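Local coordinates for protein cytochrome P450 (Bacillus subtilis subsp. subtilis, PDB 4RM4) that binds heme and probably acts as a monooxygenase, inserting one oxygen atom from molecular oxygen into its substrates, at residues Phe123-Phe135 against Ser384-Met396. Numbering follows the deposited sequence.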
loop_
_atom_site.group_PDB
_atom_site.type_symbol
_atom_site.label_atom_id
_atom_site.label_comp_id
_atom_site.label_asym_id
_atom_site.label_seq_id
_atom_site.Cartn_x
_atom_site.Cartn_y
_atom_site.Cartn_z
ATOM N N PHE A 123 22.812 5.819 8.126
ATOM C CA PHE A 123 23.288 4.473 8.454
ATOM C C PHE A 123 24.351 3.926 7.497
ATOM O O PHE A 123 24.682 2.739 7.540
ATOM C CB PHE A 123 22.124 3.482 8.640
ATOM C CG PHE A 123 21.245 3.311 7.427
ATOM C CD1 PHE A 123 21.467 2.275 6.532
ATOM C CD2 PHE A 123 20.178 4.164 7.200
ATOM C CE1 PHE A 123 20.649 2.100 5.434
ATOM C CE2 PHE A 123 19.356 3.997 6.093
ATOM C CZ PHE A 123 19.593 2.963 5.210
ATOM N N GLN A 124 24.895 4.813 6.669
ATOM C CA GLN A 124 25.862 4.470 5.622
ATOM C C GLN A 124 27.146 3.789 6.121
ATOM O O GLN A 124 27.809 3.072 5.368
ATOM C CB GLN A 124 26.227 5.736 4.841
ATOM C CG GLN A 124 27.335 5.557 3.812
ATOM C CD GLN A 124 26.827 5.007 2.491
ATOM O OE1 GLN A 124 26.336 5.757 1.646
ATOM N NE2 GLN A 124 26.950 3.696 2.301
ATOM N N GLY A 125 27.505 4.014 7.380
ATOM C CA GLY A 125 28.754 3.479 7.902
ATOM C C GLY A 125 28.639 2.252 8.792
ATOM O O GLY A 125 29.643 1.757 9.310
ATOM N N ARG A 126 27.424 1.746 8.961
ATOM C CA ARG A 126 27.174 0.697 9.936
ATOM C C ARG A 126 27.270 -0.701 9.340
ATOM O O ARG A 126 26.966 -0.912 8.166
ATOM C CB ARG A 126 25.816 0.921 10.604
ATOM C CG ARG A 126 25.737 2.247 11.356
ATOM C CD ARG A 126 24.303 2.665 11.622
ATOM N NE ARG A 126 23.529 1.610 12.267
ATOM C CZ ARG A 126 22.234 1.701 12.545
ATOM N NH1 ARG A 126 21.563 2.804 12.232
ATOM N NH2 ARG A 126 21.606 0.688 13.134
ATOM N N SER A 127 27.703 -1.653 10.156
ATOM C CA SER A 127 27.888 -3.019 9.691
ATOM C C SER A 127 26.576 -3.784 9.792
ATOM O O SER A 127 26.392 -4.816 9.140
ATOM C CB SER A 127 28.981 -3.721 10.503
ATOM O OG SER A 127 28.567 -3.950 11.839
ATOM N N GLU A 128 25.677 -3.267 10.624
ATOM C CA GLU A 128 24.345 -3.837 10.803
ATOM C C GLU A 128 23.319 -2.726 11.002
ATOM O O GLU A 128 23.610 -1.683 11.595
ATOM C CB GLU A 128 24.317 -4.796 12.000
ATOM C CG GLU A 128 22.938 -5.374 12.339
ATOM C CD GLU A 128 22.180 -4.551 13.384
ATOM O OE1 GLU A 128 22.782 -3.633 13.979
ATOM O OE2 GLU A 128 20.981 -4.825 13.612
ATOM N N PHE A 129 22.114 -2.947 10.496
ATOM C CA PHE A 129 21.038 -1.989 10.703
ATOM C C PHE A 129 19.693 -2.614 10.387
ATOM O O PHE A 129 19.615 -3.642 9.703
ATOM C CB PHE A 129 21.253 -0.728 9.861
ATOM C CG PHE A 129 21.335 -0.989 8.385
ATOM C CD1 PHE A 129 22.561 -1.185 7.765
ATOM C CD2 PHE A 129 20.187 -1.036 7.615
ATOM C CE1 PHE A 129 22.634 -1.422 6.397
ATOM C CE2 PHE A 129 20.256 -1.268 6.254
ATOM C CZ PHE A 129 21.481 -1.466 5.645
ATOM N N ASP A 130 18.641 -1.994 10.910
ATOM C CA ASP A 130 17.270 -2.413 10.663
ATOM C C ASP A 130 16.758 -1.660 9.440
ATOM O O ASP A 130 16.617 -0.437 9.464
ATOM C CB ASP A 130 16.414 -2.109 11.900
ATOM C CG ASP A 130 14.933 -2.432 11.709
ATOM O OD1 ASP A 130 14.143 -2.019 12.585
ATOM O OD2 ASP A 130 14.551 -3.084 10.708
ATOM N N LEU A 131 16.504 -2.388 8.356
ATOM C CA LEU A 131 16.029 -1.776 7.124
ATOM C C LEU A 131 14.674 -1.080 7.333
ATOM O O LEU A 131 14.378 -0.064 6.703
ATOM C CB LEU A 131 15.924 -2.842 6.036
ATOM C CG LEU A 131 16.150 -2.416 4.595
ATOM C CD1 LEU A 131 17.361 -1.495 4.504
ATOM C CD2 LEU A 131 16.354 -3.670 3.765
ATOM N N VAL A 132 13.849 -1.628 8.220
ATOM C CA VAL A 132 12.535 -1.031 8.463
ATOM C C VAL A 132 12.689 0.280 9.234
ATOM O O VAL A 132 12.391 1.348 8.707
ATOM C CB VAL A 132 11.572 -1.997 9.196
ATOM C CG1 VAL A 132 10.206 -1.358 9.388
ATOM C CG2 VAL A 132 11.420 -3.286 8.411
ATOM N N HIS A 133 13.182 0.208 10.471
ATOM C CA HIS A 133 13.246 1.409 11.304
ATOM C C HIS A 133 14.047 2.534 10.658
ATOM O O HIS A 133 13.661 3.703 10.713
ATOM C CB HIS A 133 13.816 1.111 12.702
ATOM C CG HIS A 133 13.884 2.321 13.583
ATOM N ND1 HIS A 133 12.862 2.682 14.438
ATOM C CD2 HIS A 133 14.832 3.282 13.706
ATOM C CE1 HIS A 133 13.187 3.800 15.063
ATOM N NE2 HIS A 133 14.377 4.187 14.635
ATOM N N ASP A 134 15.168 2.180 10.038
ATOM C CA ASP A 134 16.102 3.170 9.530
ATOM C C ASP A 134 15.779 3.705 8.143
ATOM O O ASP A 134 16.305 4.742 7.743
ATOM C CB ASP A 134 17.516 2.584 9.475
ATOM C CG ASP A 134 18.057 2.227 10.841
ATOM O OD1 ASP A 134 17.589 2.801 11.841
ATOM O OD2 ASP A 134 18.965 1.373 10.915
ATOM N N PHE A 135 14.961 2.985 7.385
ATOM C CA PHE A 135 14.829 3.299 5.966
ATOM C C PHE A 135 13.391 3.214 5.462
ATOM O O PHE A 135 12.791 4.234 5.159
ATOM C CB PHE A 135 15.769 2.424 5.128
ATOM C CG PHE A 135 15.861 2.826 3.674
ATOM C CD1 PHE A 135 16.291 4.097 3.307
ATOM C CD2 PHE A 135 15.541 1.922 2.675
ATOM C CE1 PHE A 135 16.387 4.464 1.977
ATOM C CE2 PHE A 135 15.631 2.274 1.338
ATOM C CZ PHE A 135 16.061 3.544 0.981
ATOM N N SER A 384 -3.828 -9.810 9.848
ATOM C CA SER A 384 -4.399 -10.454 8.667
ATOM C C SER A 384 -4.403 -9.566 7.417
ATOM O O SER A 384 -4.042 -10.017 6.326
ATOM C CB SER A 384 -5.819 -10.949 8.964
ATOM O OG SER A 384 -5.796 -12.105 9.781
ATOM N N VAL A 385 -4.799 -8.306 7.584
ATOM C CA VAL A 385 -5.009 -7.403 6.453
ATOM C C VAL A 385 -3.713 -6.767 5.925
ATOM O O VAL A 385 -3.735 -5.984 4.973
ATOM C CB VAL A 385 -6.042 -6.299 6.822
ATOM C CG1 VAL A 385 -5.561 -5.497 8.025
ATOM C CG2 VAL A 385 -6.323 -5.388 5.638
ATOM N N ILE A 386 -2.590 -7.104 6.549
ATOM C CA ILE A 386 -1.313 -6.477 6.233
ATOM C C ILE A 386 -0.251 -7.544 5.990
ATOM O O ILE A 386 -0.228 -8.552 6.690
ATOM C CB ILE A 386 -0.856 -5.571 7.399
ATOM C CG1 ILE A 386 -1.853 -4.432 7.603
ATOM C CG2 ILE A 386 0.541 -5.032 7.148
ATOM C CD1 ILE A 386 -1.487 -3.494 8.733
ATOM N N TYR A 387 0.596 -7.347 4.981
ATOM C CA TYR A 387 1.728 -8.247 4.756
ATOM C C TYR A 387 3.041 -7.471 4.707
ATOM O O TYR A 387 3.311 -6.752 3.752
ATOM C CB TYR A 387 1.555 -9.085 3.479
ATOM C CG TYR A 387 2.678 -10.087 3.306
ATOM C CD1 TYR A 387 2.741 -11.237 4.095
ATOM C CD2 TYR A 387 3.699 -9.856 2.402
ATOM C CE1 TYR A 387 3.791 -12.148 3.957
ATOM C CE2 TYR A 387 4.732 -10.754 2.246
ATOM C CZ TYR A 387 4.783 -11.893 3.029
ATOM O OH TYR A 387 5.824 -12.770 2.865
ATOM N N GLY A 388 3.867 -7.625 5.735
ATOM C CA GLY A 388 5.141 -6.935 5.769
ATOM C C GLY A 388 5.917 -7.225 7.035
ATOM O O GLY A 388 5.600 -8.171 7.748
ATOM N N LEU A 389 6.920 -6.396 7.303
ATOM C CA LEU A 389 7.880 -6.626 8.371
ATOM C C LEU A 389 7.897 -5.478 9.389
ATOM O O LEU A 389 7.878 -4.307 9.019
ATOM C CB LEU A 389 9.287 -6.799 7.769
ATOM C CG LEU A 389 9.479 -7.995 6.834
ATOM C CD1 LEU A 389 10.858 -7.980 6.233
ATOM C CD2 LEU A 389 9.233 -9.277 7.612
ATOM N N LYS A 390 7.913 -5.842 10.667
ATOM C CA LYS A 390 8.100 -4.895 11.760
ATOM C C LYS A 390 9.582 -4.514 11.866
ATOM O O LYS A 390 9.939 -3.383 12.215
ATOM C CB LYS A 390 7.638 -5.533 13.073
ATOM C CG LYS A 390 7.737 -4.610 14.284
ATOM C CD LYS A 390 7.666 -5.390 15.599
ATOM C CE LYS A 390 7.848 -4.465 16.800
ATOM N NZ LYS A 390 9.000 -3.539 16.607
ATOM N N SER A 391 10.441 -5.476 11.557
ATOM C CA SER A 391 11.879 -5.252 11.583
ATOM C C SER A 391 12.536 -6.174 10.578
ATOM O O SER A 391 12.057 -7.282 10.344
ATOM C CB SER A 391 12.456 -5.492 12.982
ATOM O OG SER A 391 12.356 -6.853 13.329
ATOM N N PHE A 392 13.632 -5.696 10.000
ATOM C CA PHE A 392 14.354 -6.389 8.939
ATOM C C PHE A 392 15.841 -6.056 9.123
ATOM O O PHE A 392 16.362 -5.059 8.598
ATOM C CB PHE A 392 13.807 -5.932 7.575
ATOM C CG PHE A 392 14.393 -6.643 6.385
ATOM C CD1 PHE A 392 15.332 -7.654 6.536
ATOM C CD2 PHE A 392 13.994 -6.290 5.104
ATOM C CE1 PHE A 392 15.874 -8.291 5.432
ATOM C CE2 PHE A 392 14.525 -6.927 3.985
ATOM C CZ PHE A 392 15.470 -7.928 4.152
ATOM N N ARG A 393 16.528 -6.898 9.889
ATOM C CA ARG A 393 17.908 -6.613 10.242
ATOM C C ARG A 393 18.851 -7.249 9.242
ATOM O O ARG A 393 18.769 -8.446 8.986
ATOM C CB ARG A 393 18.216 -7.070 11.666
ATOM C CG ARG A 393 17.506 -6.224 12.726
ATOM C CD ARG A 393 18.104 -6.420 14.107
ATOM N NE ARG A 393 18.242 -7.833 14.431
ATOM C CZ ARG A 393 19.343 -8.383 14.929
ATOM N NH1 ARG A 393 19.373 -9.682 15.190
ATOM N NH2 ARG A 393 20.411 -7.635 15.171
ATOM N N VAL A 394 19.713 -6.423 8.662
ATOM C CA VAL A 394 20.666 -6.881 7.656
ATOM C C VAL A 394 22.093 -6.542 8.071
ATOM O O VAL A 394 22.322 -5.649 8.891
ATOM C CB VAL A 394 20.375 -6.288 6.243
ATOM C CG1 VAL A 394 18.945 -6.571 5.829
ATOM C CG2 VAL A 394 20.678 -4.784 6.193
ATOM N N LYS A 395 23.050 -7.272 7.509
ATOM C CA LYS A 395 24.460 -7.011 7.783
ATOM C C LYS A 395 25.240 -6.876 6.482
ATOM O O LYS A 395 24.821 -7.383 5.435
ATOM C CB LYS A 395 25.061 -8.130 8.639
ATOM C CG LYS A 395 25.244 -9.439 7.894
ATOM C CD LYS A 395 26.537 -10.141 8.299
ATOM C CE LYS A 395 26.343 -10.977 9.549
ATOM N NZ LYS A 395 25.407 -12.115 9.314
ATOM N N MET A 396 26.366 -6.176 6.552
ATOM C CA MET A 396 27.254 -6.024 5.412
ATOM C C MET A 396 28.136 -7.260 5.287
ATOM O O MET A 396 28.608 -7.612 4.214
ATOM C CB MET A 396 28.132 -4.782 5.582
ATOM C CG MET A 396 27.381 -3.509 5.952
ATOM S SD MET A 396 26.219 -2.953 4.691
ATOM C CE MET A 396 24.750 -3.874 5.125
ATOM O OXT MET A 396 28.396 -7.947 6.273
#
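Phe129 and Val394 meet on the buried face of an antiparallel strand pair, where Val394 sets its CG2 methyl over one face of the Phe129 ring, 3.7 Å from the ring centroid, in a CH-pi contact. The ring's opposite face is filled by Phe123 CD1, so it is clamped between the two. Met396 folds back to bring CE to 3.5 Å from Phe129 CE1. Farther along, Leu131 CD2 reaches Phe392 CE2 at 3.7 Å, the two side chains lying side by side, while Val132 crosses Phe392 at about a right angle and rests CG2 on its CB. Helices 226-257 and 352-369 cover this side. Strands 128-130 and 391-395 belong to the small antiparallel sheet of the cytochrome P450 fold in which the C-terminal strand runs between 128-130 and 374-380. Backbone bonds join Phe129 and Val394 in both directions. The edge strand then gives way to a helix, and the junction illustrates how an N-cap residue, here Asp130, can also tie a strand to its neighbour. Asp130 holds CG anti to its own N (chi1 176°), which carries the carboxylate to the strand, where OD2 accepts Phe392 N at 2.9 Å from one face and Val132 N at 3.0 Å from the other. Replacing Asp130 by an alanine takes this acceptor from both amides and is likely to fray the helix start and its tie to the strand. The other face of the sheet is looser and nearer solvent: a salt bridge runs from Arg393 NH2 to Glu128 OE2 at 3.3 Å, from above a carboxylate turned 63° from the guanidinium plane, while Arg393 NE hydrogen-bonds to Ser377 OG.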